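Local coordinates for protein xyloglucanase (Paenibacillus pabuli, PDB 2JEP) that hydrolyses xyloglucan, a plant cell-wall polysaccharide, as a family 5 glycoside hydrolase with a parallel eight-stranded TIM barrel, at residues 35-38 against 39-43; 194-197 against 198-202; 293-297 against 298-302. One frame throughout, in Å; residues are numbered along the deposited sequence.

Interaction 1. Residues 35-38 against 39-43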
ATOM      1  N   ALA A  35      -5.679   0.887  18.431  1.00 18.26           N
ATOM      2  CA  ALA A  35      -5.839   0.100  17.200  1.00 18.47           C
ATOM      3  C   ALA A  35      -7.221   0.219  16.576  1.00 18.57           C
ATOM      4  O   ALA A  35      -7.362   0.170  15.353  1.00 19.74           O
ATOM      5  CB  ALA A  35      -5.508  -1.377  17.455  1.00 18.59           C
ATOM      6  N   SER A  36      -8.248   0.403  17.395  1.00 18.88           N
ATOM      7  CA  SER A  36      -9.600   0.503  16.873  1.00 19.35           C
ATOM      8  C   SER A  36      -9.869   1.919  16.382  1.00 18.08           C
ATOM      9  O   SER A  36     -10.458   2.135  15.306  1.00 18.49           O
ATOM     10  CB  SER A  36     -10.618   0.131  17.942  1.00 19.87           C
ATOM     11  OG  SER A  36     -10.526  -1.256  18.236  1.00 25.06           O
ATOM     12  N   GLN A  37      -9.400   2.890  17.151  1.00 17.36           N
ATOM     13  CA  GLN A  37      -9.643   4.287  16.830  1.00 16.66           C
ATOM     14  C   GLN A  37      -8.905   4.696  15.547  1.00 15.56           C
ATOM     15  O   GLN A  37      -9.417   5.502  14.757  1.00 15.19           O
ATOM     16  CB  GLN A  37      -9.188   5.184  17.979  1.00 17.57           C
ATOM     17  CG  GLN A  37      -9.442   6.654  17.777  1.00 21.33           C
ATOM     18  CD  GLN A  37     -10.914   7.021  17.645  1.00 25.66           C
ATOM     19  OE1 GLN A  37     -11.817   6.249  18.014  1.00 28.26           O
ATOM     20  NE2 GLN A  37     -11.167   8.214  17.109  1.00 26.90           N
ATOM     21  N   ILE A  38      -7.697   4.172  15.341  1.00 14.45           N
ATOM     22  CA  ILE A  38      -6.916   4.621  14.167  1.00 13.63           C
ATOM     23  C   ILE A  38      -7.629   4.198  12.872  1.00 12.43           C
ATOM     24  O   ILE A  38      -7.705   4.956  11.912  1.00 11.54           O
ATOM     25  CB  ILE A  38      -5.456   4.157  14.209  1.00 14.01           C
ATOM     26  CG1 ILE A  38      -4.677   4.856  13.067  1.00 16.23           C
ATOM     27  CG2 ILE A  38      -5.354   2.631  14.135  1.00 14.89           C
ATOM     28  CD1 ILE A  38      -3.223   5.113  13.295  1.00 20.29           C
ATOM     29  N   VAL A  39      -8.183   2.992  12.849  1.00 11.79           N
ATOM     30  CA  VAL A  39      -8.896   2.528  11.670  1.00 12.05           C
ATOM     31  C   VAL A  39     -10.062   3.456  11.343  1.00 12.85           C
ATOM     32  O   VAL A  39     -10.252   3.866  10.186  1.00 12.48           O
ATOM     33  CB  VAL A  39      -9.349   1.069  11.840  1.00 12.81           C
ATOM     34  CG1 VAL A  39     -10.339   0.686  10.759  1.00 13.61           C
ATOM     35  CG2 VAL A  39      -8.127   0.135  11.865  1.00 14.90           C
ATOM     36  N   SER A  40     -10.851   3.809  12.357  1.00 13.60           N
ATOM     37  CA  SER A  40     -11.933   4.748  12.170  1.00 14.60           C
ATOM     38  C   SER A  40     -11.469   6.083  11.569  1.00 13.88           C
ATOM     39  O   SER A  40     -12.073   6.591  10.610  1.00 14.58           O
ATOM     40  CB  SER A  40     -12.640   4.969  13.509  0.50 14.85           C
ATOM     41  OG  SER A  40     -13.082   3.721  14.013  0.50 17.85           O
ATOM     42  N   GLU A  41     -10.404   6.641  12.137  1.00 12.55           N
ATOM     43  CA  GLU A  41      -9.914   7.932  11.705  1.00 12.82           C
ATOM     44  C   GLU A  41      -9.344   7.903  10.291  1.00 11.74           C
ATOM     45  O   GLU A  41      -9.402   8.902   9.591  1.00 12.40           O
ATOM     46  CB  GLU A  41      -8.895   8.482  12.683  1.00 13.87           C
ATOM     47  CG  GLU A  41      -9.488   8.801  14.043  1.00 16.54           C
ATOM     48  CD  GLU A  41      -8.519   9.503  14.960  1.00 20.85           C
ATOM     49  OE1 GLU A  41      -7.394   9.831  14.525  1.00 23.23           O
ATOM     50  OE2 GLU A  41      -8.881   9.738  16.137  1.00 23.84           O
ATOM     51  N   MET A  42      -8.777   6.773   9.892  1.00 10.62           N
ATOM     52  CA  MET A  42      -8.165   6.661   8.560  1.00 10.01           C
ATOM     53  C   MET A  42      -9.193   6.605   7.424  1.00  9.22           C
ATOM     54  O   MET A  42      -8.855   6.865   6.271  1.00  9.70           O
ATOM     55  CB  MET A  42      -7.247   5.433   8.504  1.00  9.50           C
ATOM     56  CG  MET A  42      -5.951   5.671   9.288  1.00  9.55           C
ATOM     57  SD  MET A  42      -4.828   4.263   9.233  1.00 10.44           S
ATOM     58  CE  MET A  42      -4.182   4.404   7.552  1.00 12.27           C
ATOM     59  N   GLY A  43     -10.430   6.199   7.723  1.00  9.45           N
ATOM     60  CA  GLY A  43     -11.481   6.198   6.726  1.00  9.48           C
ATOM     61  C   GLY A  43     -11.104   5.375   5.512  1.00  9.15           C
ATOM     62  O   GLY A  43     -10.579   4.262   5.630  1.00 10.18           O
TER

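Interaction 2. Residues 194-197 against 198-202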
ATOM      1  N   ALA A 194      12.916 -20.123   3.711  1.00  7.14           N
ATOM      2  CA  ALA A 194      14.128 -19.343   3.984  1.00  7.15           C
ATOM      3  C   ALA A 194      13.954 -17.899   3.522  1.00  7.48           C
ATOM      4  O   ALA A 194      14.369 -16.967   4.191  1.00  7.41           O
ATOM      5  CB  ALA A 194      15.339 -19.976   3.299  1.00  7.75           C
ATOM      6  N   TYR A 195      13.338 -17.717   2.358  1.00  7.38           N
ATOM      7  CA  TYR A 195      13.078 -16.378   1.876  1.00  7.19           C
ATOM      8  C   TYR A 195      12.081 -15.635   2.756  1.00  7.09           C
ATOM      9  O   TYR A 195      12.212 -14.429   2.968  1.00  7.07           O
ATOM     10  CB  TYR A 195      12.593 -16.398   0.433  1.00  8.31           C
ATOM     11  CG  TYR A 195      13.567 -16.923  -0.582  1.00  8.34           C
ATOM     12  CD1 TYR A 195      14.920 -17.055  -0.302  1.00  8.64           C
ATOM     13  CD2 TYR A 195      13.130 -17.303  -1.840  1.00  9.89           C
ATOM     14  CE1 TYR A 195      15.797 -17.563  -1.258  1.00  9.96           C
ATOM     15  CE2 TYR A 195      14.005 -17.824  -2.786  1.00 11.46           C
ATOM     16  CZ  TYR A 195      15.331 -17.940  -2.502  1.00 11.53           C
ATOM     17  OH  TYR A 195      16.207 -18.444  -3.445  1.00 14.16           O
ATOM     18  N   TYR A 196      11.088 -16.364   3.282  1.00  6.79           N
ATOM     19  CA  TYR A 196      10.140 -15.761   4.212  1.00  6.87           C
ATOM     20  C   TYR A 196      10.863 -15.273   5.463  1.00  6.91           C
ATOM     21  O   TYR A 196      10.554 -14.196   6.002  1.00  7.79           O
ATOM     22  CB  TYR A 196       8.975 -16.715   4.555  1.00  7.23           C
ATOM     23  CG  TYR A 196       7.624 -16.057   4.647  1.00  6.62           C
ATOM     24  CD1 TYR A 196       7.452 -14.752   5.122  1.00  7.21           C
ATOM     25  CD2 TYR A 196       6.483 -16.749   4.260  1.00  6.41           C
ATOM     26  CE1 TYR A 196       6.200 -14.162   5.175  1.00  6.65           C
ATOM     27  CE2 TYR A 196       5.230 -16.160   4.311  1.00  6.22           C
ATOM     28  CZ  TYR A 196       5.103 -14.859   4.758  1.00  6.31           C
ATOM     29  OH  TYR A 196       3.848 -14.246   4.759  1.00  7.13           O
ATOM     30  N   THR A 197      11.858 -16.048   5.914  1.00  6.77           N
ATOM     31  CA  THR A 197      12.675 -15.613   7.050  1.00  6.85           C
ATOM     32  C   THR A 197      13.398 -14.297   6.756  1.00  6.96           C
ATOM     33  O   THR A 197      13.433 -13.417   7.585  1.00  6.96           O
ATOM     34  CB  THR A 197      13.619 -16.735   7.467  1.00  7.31           C
ATOM     35  OG1 THR A 197      12.800 -17.794   7.946  1.00  8.03           O
ATOM     36  CG2 THR A 197      14.618 -16.283   8.542  1.00  8.71           C
ATOM     37  N   ASN A 198      13.930 -14.142   5.551  1.00  6.65           N
ATOM     38  CA  ASN A 198      14.539 -12.857   5.179  1.00  6.43           C
ATOM     39  C   ASN A 198      13.519 -11.723   5.246  1.00  6.42           C
ATOM     40  O   ASN A 198      13.804 -10.671   5.751  1.00  6.94           O
ATOM     41  CB  ASN A 198      15.216 -12.941   3.799  1.00  6.91           C
ATOM     42  CG  ASN A 198      16.422 -13.864   3.792  1.00  7.78           C
ATOM     43  OD1 ASN A 198      17.046 -14.108   4.846  1.00  8.26           O
ATOM     44  ND2 ASN A 198      16.760 -14.380   2.618  1.00  8.33           N
ATOM     45  N   LEU A 199      12.333 -11.964   4.695  1.00  6.51           N
ATOM     46  CA  LEU A 199      11.261 -10.961   4.741  1.00  6.13           C
ATOM     47  C   LEU A 199      10.986 -10.549   6.190  1.00  6.49           C
ATOM     48  O   LEU A 199      10.905  -9.366   6.519  1.00  6.23           O
ATOM     49  CB  LEU A 199       9.995 -11.523   4.062  1.00  6.84           C
ATOM     50  CG  LEU A 199       8.816 -10.581   3.838  1.00  7.14           C
ATOM     51  CD1 LEU A 199       7.895 -11.168   2.774  1.00  7.76           C
ATOM     52  CD2 LEU A 199       8.036 -10.305   5.121  1.00  9.70           C
ATOM     53  N   ASN A 200      10.811 -11.543   7.057  1.00  6.22           N
ATOM     54  CA  ASN A 200      10.542 -11.268   8.467  1.00  6.79           C
ATOM     55  C   ASN A 200      11.693 -10.489   9.098  1.00  6.92           C
ATOM     56  O   ASN A 200      11.483  -9.600   9.927  1.00  7.59           O
ATOM     57  CB  ASN A 200      10.302 -12.563   9.247  1.00  6.56           C
ATOM     58  CG  ASN A 200       9.041 -13.307   8.844  1.00  7.52           C
ATOM     59  OD1 ASN A 200       7.993 -12.700   8.575  1.00  7.74           O
ATOM     60  ND2 ASN A 200       9.111 -14.646   8.888  1.00  7.36           N
ATOM     61  N   ALA A 201      12.919 -10.823   8.693  1.00  7.07           N
ATOM     62  CA  ALA A 201      14.093 -10.106   9.196  1.00  7.12           C
ATOM     63  C   ALA A 201      14.048  -8.645   8.786  1.00  7.06           C
ATOM     64  O   ALA A 201      14.370  -7.772   9.579  1.00  7.93           O
ATOM     65  CB  ALA A 201      15.381 -10.774   8.732  1.00  8.09           C
ATOM     66  N   TYR A 202      13.655  -8.361   7.542  1.00  7.12           N
ATOM     67  CA  TYR A 202      13.537  -6.968   7.104  1.00  7.03           C
ATOM     68  C   TYR A 202      12.514  -6.253   7.984  1.00  7.04           C
ATOM     69  O   TYR A 202      12.754  -5.143   8.457  1.00  7.46           O
ATOM     70  CB  TYR A 202      13.149  -6.839   5.621  1.00  6.93           C
ATOM     71  CG  TYR A 202      14.011  -7.577   4.621  1.00  6.90           C
ATOM     72  CD1 TYR A 202      15.322  -7.936   4.894  1.00  7.03           C
ATOM     73  CD2 TYR A 202      13.505  -7.900   3.361  1.00  6.81           C
ATOM     74  CE1 TYR A 202      16.068  -8.640   3.986  1.00  7.46           C
ATOM     75  CE2 TYR A 202      14.251  -8.605   2.440  1.00  7.06           C
ATOM     76  CZ  TYR A 202      15.537  -8.987   2.748  1.00  7.36           C
ATOM     77  OH  TYR A 202      16.249  -9.709   1.833  1.00  8.88           O
TER

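Interaction 3. Residues 293-297 against 298-302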
ATOM      1  N   SER A 293     -16.235 -13.778 -13.920  1.00  7.77           N
ATOM      2  CA  SER A 293     -15.369 -14.872 -13.486  1.00  7.92           C
ATOM      3  C   SER A 293     -16.218 -16.028 -12.946  1.00  8.66           C
ATOM      4  O   SER A 293     -17.399 -15.867 -12.641  1.00  9.75           O
ATOM      5  CB  SER A 293     -14.425 -14.398 -12.376  1.00  7.91           C
ATOM      6  OG  SER A 293     -13.759 -13.199 -12.728  1.00  7.87           O
ATOM      7  N   THR A 294     -15.587 -17.186 -12.792  1.00  8.68           N
ATOM      8  CA  THR A 294     -16.263 -18.361 -12.227  1.00  9.44           C
ATOM      9  C   THR A 294     -15.955 -18.542 -10.746  1.00  9.14           C
ATOM     10  O   THR A 294     -16.457 -19.478 -10.124  1.00  9.95           O
ATOM     11  CB  THR A 294     -15.882 -19.623 -12.989  1.00 10.06           C
ATOM     12  OG1 THR A 294     -14.467 -19.718 -13.049  1.00 13.28           O
ATOM     13  CG2 THR A 294     -16.464 -19.574 -14.403  1.00 12.77           C
ATOM     14  N   TRP A 295     -15.160 -17.636 -10.171  1.00  9.48           N
ATOM     15  CA  TRP A 295     -14.755 -17.712  -8.779  1.00  8.53           C
ATOM     16  C   TRP A 295     -14.446 -16.257  -8.336  1.00  7.94           C
ATOM     17  O   TRP A 295     -14.528 -15.322  -9.134  1.00  8.19           O
ATOM     18  CB  TRP A 295     -13.524 -18.621  -8.612  1.00  9.39           C
ATOM     19  CG  TRP A 295     -12.285 -18.005  -9.212  1.00  9.60           C
ATOM     20  CD1 TRP A 295     -11.953 -17.967 -10.531  1.00 11.18           C
ATOM     21  CD2 TRP A 295     -11.250 -17.268  -8.522  1.00  9.83           C
ATOM     22  NE1 TRP A 295     -10.779 -17.274 -10.715  1.00 11.47           N
ATOM     23  CE2 TRP A 295     -10.326 -16.838  -9.498  1.00 10.29           C
ATOM     24  CE3 TRP A 295     -11.008 -16.949  -7.180  1.00 10.44           C
ATOM     25  CZ2 TRP A 295      -9.182 -16.096  -9.180  1.00 11.27           C
ATOM     26  CZ3 TRP A 295      -9.886 -16.204  -6.880  1.00 10.93           C
ATOM     27  CH2 TRP A 295      -8.980 -15.792  -7.876  1.00 11.95           C
ATOM     28  N   GLY A 296     -14.140 -16.092  -7.061  1.00  8.08           N
ATOM     29  CA  GLY A 296     -13.662 -14.802  -6.591  1.00  8.06           C
ATOM     30  C   GLY A 296     -14.740 -13.758  -6.361  1.00  8.40           C
ATOM     31  O   GLY A 296     -14.467 -12.551  -6.361  1.00  7.74           O
ATOM     32  N   GLN A 297     -15.957 -14.210  -6.106  1.00  7.88           N
ATOM     33  CA  GLN A 297     -17.094 -13.322  -5.971  1.00  7.88           C
ATOM     34  C   GLN A 297     -17.280 -12.905  -4.525  1.00  7.98           C
ATOM     35  O   GLN A 297     -16.329 -12.952  -3.730  1.00  8.34           O
ATOM     36  CB  GLN A 297     -18.336 -13.976  -6.565  1.00  8.01           C
ATOM     37  CG  GLN A 297     -18.097 -14.406  -7.997  1.00  7.61           C
ATOM     38  CD  GLN A 297     -17.791 -13.231  -8.930  1.00  7.36           C
ATOM     39  OE1 GLN A 297     -18.588 -12.275  -9.010  1.00  8.26           O
ATOM     40  NE2 GLN A 297     -16.644 -13.275  -9.613  1.00  8.20           N
ATOM     41  N   GLU A 298     -18.487 -12.494  -4.152  1.00  8.38           N
ATOM     42  CA  GLU A 298     -18.734 -11.926  -2.824  1.00  9.06           C
ATOM     43  C   GLU A 298     -18.362 -12.894  -1.706  1.00  8.58           C
ATOM     44  O   GLU A 298     -17.889 -12.465  -0.641  1.00  9.07           O
ATOM     45  CB  GLU A 298     -20.218 -11.561  -2.693  1.00  9.76           C
ATOM     46  CG  GLU A 298     -20.697 -10.387  -3.561  1.00 10.31           C
ATOM     47  CD  GLU A 298     -21.231 -10.772  -4.938  1.00 11.61           C
ATOM     48  OE1 GLU A 298     -20.843 -11.820  -5.504  1.00 10.18           O
ATOM     49  OE2 GLU A 298     -22.069  -9.978  -5.438  1.00 14.01           O
ATOM     50  N   ASP A 299     -18.615 -14.181  -1.925  1.00  9.26           N
ATOM     51  CA  ASP A 299     -18.281 -15.194  -0.924  1.00  9.33           C
ATOM     52  C   ASP A 299     -16.785 -15.307  -0.668  1.00  8.88           C
ATOM     53  O   ASP A 299     -16.347 -15.477   0.483  1.00  9.11           O
ATOM     54  CB  ASP A 299     -18.902 -16.566  -1.257  1.00 10.19           C
ATOM     55  CG  ASP A 299     -18.665 -17.045  -2.721  1.00 12.70           C
ATOM     56  OD1 ASP A 299     -18.072 -16.320  -3.566  1.00 13.91           O
ATOM     57  OD2 ASP A 299     -19.066 -18.216  -3.029  1.00 17.70           O
ATOM     58  N   TYR A 300     -16.018 -15.202  -1.734  1.00  8.89           N
ATOM     59  CA  TYR A 300     -14.556 -15.239  -1.635  1.00  8.37           C
ATOM     60  C   TYR A 300     -14.011 -14.015  -0.927  1.00  8.05           C
ATOM     61  O   TYR A 300     -13.161 -14.109  -0.041  1.00  8.90           O
ATOM     62  CB  TYR A 300     -13.962 -15.392  -3.030  1.00  8.80           C
ATOM     63  CG  TYR A 300     -12.467 -15.499  -3.029  1.00  8.63           C
ATOM     64  CD1 TYR A 300     -11.855 -16.681  -2.708  1.00 10.17           C
ATOM     65  CD2 TYR A 300     -11.677 -14.430  -3.366  1.00  9.32           C
ATOM     66  CE1 TYR A 300     -10.477 -16.791  -2.709  1.00 11.08           C
ATOM     67  CE2 TYR A 300     -10.288 -14.520  -3.357  1.00  9.43           C
ATOM     68  CZ  TYR A 300      -9.698 -15.703  -3.053  1.00 10.23           C
ATOM     69  OH  TYR A 300      -8.322 -15.777  -3.042  1.00 12.61           O
ATOM     70  N   LEU A 301     -14.534 -12.849  -1.283  1.00  7.98           N
ATOM     71  CA  LEU A 301     -14.142 -11.617  -0.633  1.00  7.76           C
ATOM     72  C   LEU A 301     -14.405 -11.705   0.878  1.00  8.44           C
ATOM     73  O   LEU A 301     -13.552 -11.325   1.692  1.00  7.90           O
ATOM     74  CB  LEU A 301     -14.900 -10.452  -1.265  1.00  7.91           C
ATOM     75  CG  LEU A 301     -14.804  -9.090  -0.598  1.00  7.86           C
ATOM     76  CD1 LEU A 301     -13.352  -8.591  -0.502  1.00  9.15           C
ATOM     77  CD2 LEU A 301     -15.665  -8.099  -1.347  1.00  8.92           C
ATOM     78  N   GLU A 302     -15.581 -12.201   1.238  1.00  8.29           N
ATOM     79  CA  GLU A 302     -15.907 -12.420   2.655  1.00  8.15           C
ATOM     80  C   GLU A 302     -14.894 -13.311   3.376  1.00  8.44           C
ATOM     81  O   GLU A 302     -14.403 -12.950   4.457  1.00  9.05           O
ATOM     82  CB  GLU A 302     -17.331 -12.986   2.750  1.00  8.89           C
ATOM     83  CG  GLU A 302     -17.709 -13.596   4.101  1.00  9.32           C
ATOM     84  CD  GLU A 302     -17.743 -12.631   5.263  1.00  9.73           C
ATOM     85  OE1 GLU A 302     -18.030 -11.418   5.066  1.00 10.00           O
ATOM     86  OE2 GLU A 302     -17.480 -13.090   6.411  1.00 10.44           O
TER
HETATM   87  O   HOH W   1     -16.856 -17.026  -5.733  1.00 12.53           O

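Interaction 1. Residues 35-38 against 39-43
Q37 and E41 pair one turn apart on helix 35-42, the short helix that precedes strand 45-48 and lies across the N-terminal end of the TIM barrel. The E41 side chain can be followed outward. Its CB lies 3.7 Å from Q37 O, the same carbonyl oxygen that receives the backbone N-H of E41. CG stands 3.5 Å from Q37 NE2 and CD 3.6 Å from that same NE2; the extended chain then carries OE2 to the amide, where Q37 NE2 donates to E41 OE2 at 2.9 Å. That bond is nearly straight (172°) and meets OE2 on its anti side, although amide and carboxylate planes are almost perpendicular (85°). Q37 reaches this point through a bend at chi2 (62°). The other oxygen, OE1, is hydrogen-bonded to Y125 OH of strand 125-128, tying helix to barrel. With an alanine here, Q37 NE2 and Y125 OH would probably both lose their acceptor. Another face is apolar: the side chains of I38 and M42 lie side by side, and both touch M260 and Y125, while V39 meets P318 and V357. Where they touch, I38 CG1 is 3.9 Å from M42 SD.

Interaction 2. Residues 194-197 against 198-202
The opening turns of helix 193-211, an outer helix of the barrel lying between strands 175-178 and 222-225, bring Y196 beside L199 and N200. Regular i to i+4 backbone bonds run through the stretch, such as L199 N to Y195 O at 3.0 Å. Y196 and L199 lie alongside each other and point the same way, with Y196 CE1 4.2 Å from L199 CD1. N200 crosses the tyrosine at a slant: its OD1 is 4.1 Å from Y196 CD1, and amide and ring planes differ by 22°. The same amide puts ND2 3.3 Å from Y196 O, too bent for a hydrogen bond; that oxygen is instead bonded by N200 N at 2.9 Å. With CG anti to its own carbonyl carbon (chi1 -66°), the N200 amide faces the 239-241 backbone, where ND2 donates to G239 O and OD1 accepts from T241 N. Y196 OH donates to Y233 O and accepts from W227 N, and N198 ND2, 4.4 Å from Y195 CD1, bonds V145 O. The direct side-chain contacts are therefore loose van der Waals ones, whereas the polar ends hydrogen-bond to neighbouring loops and to helix 231-235.

Interaction 3. Residues 293-297 against 298-302
W295 presents the edge of its six-membered ring to one face of Y300 in a T-shaped stack, the planes 84° apart and the ring centres 5.3 Å from each other. The touching atom is W295 CZ3, 3.8 Å above the tyrosine plane and displaced toward the rim, near CZ and CE2. At the indole edge, in its plane, T294 OG1 is a further neighbour. G296 CA packs 3.6 Å from Y300 CB and lies oblique to the ring. A CB at G296, with its positive phi, would probably come too near W295 CE3.

Q297 is the N-cap residue of helix 298-313: L301 N donates a hydrogen bond to Q297 O at 3.0 Å, the first i to i+4 bond of the helix. Its side chain, bent at chi2, folds back instead of capping, and NE2 donates to W295 O at 3.0 Å from above the carbonyl plane, though W295 O lies close to the amide plane of Q297. OE1 is bonded to G283 N. A water joins the turn, accepting from Q297 N at 3.0 Å and donating to D299 OD1 at 2.6 Å. D299 CG sits between its N and carbonyl carbon (chi1 49°), which lets OD1 also take a weak bond from Y300 N. E298 N is buried without a partner, while E298 OE2 accepts from A284 N.

Helix 298-313 joins strand 259-265 to strand 319-324 on the outside of the barrel: Y300 and L301 touch Y265, L301 packs on A346 of neighbouring helix 336-353, and E302 makes salt bridges with K350 and K353 of that helix.

All three contacts are local, and they lie well apart around one barrel, with centres 27 to 31 Å from each other. Interaction 1 packs on the starts of barrel strands, at Y125, M260 and V357, combining a buried apolar side with a polar outer pair; interaction 3 meets strand 259-265 at its other end, at Y265. Interactions 2 and 3 belong to outer helices that follow strands 175-178 and 259-265. In interaction 2 the helix is already regular and its amides and phenols reach surrounding loops and helices; interaction 3 is the entry to a helix, where an N-cap, a water and an aromatic pair shape the turn. Only interaction 1 has a side-chain amide to carboxylate bond.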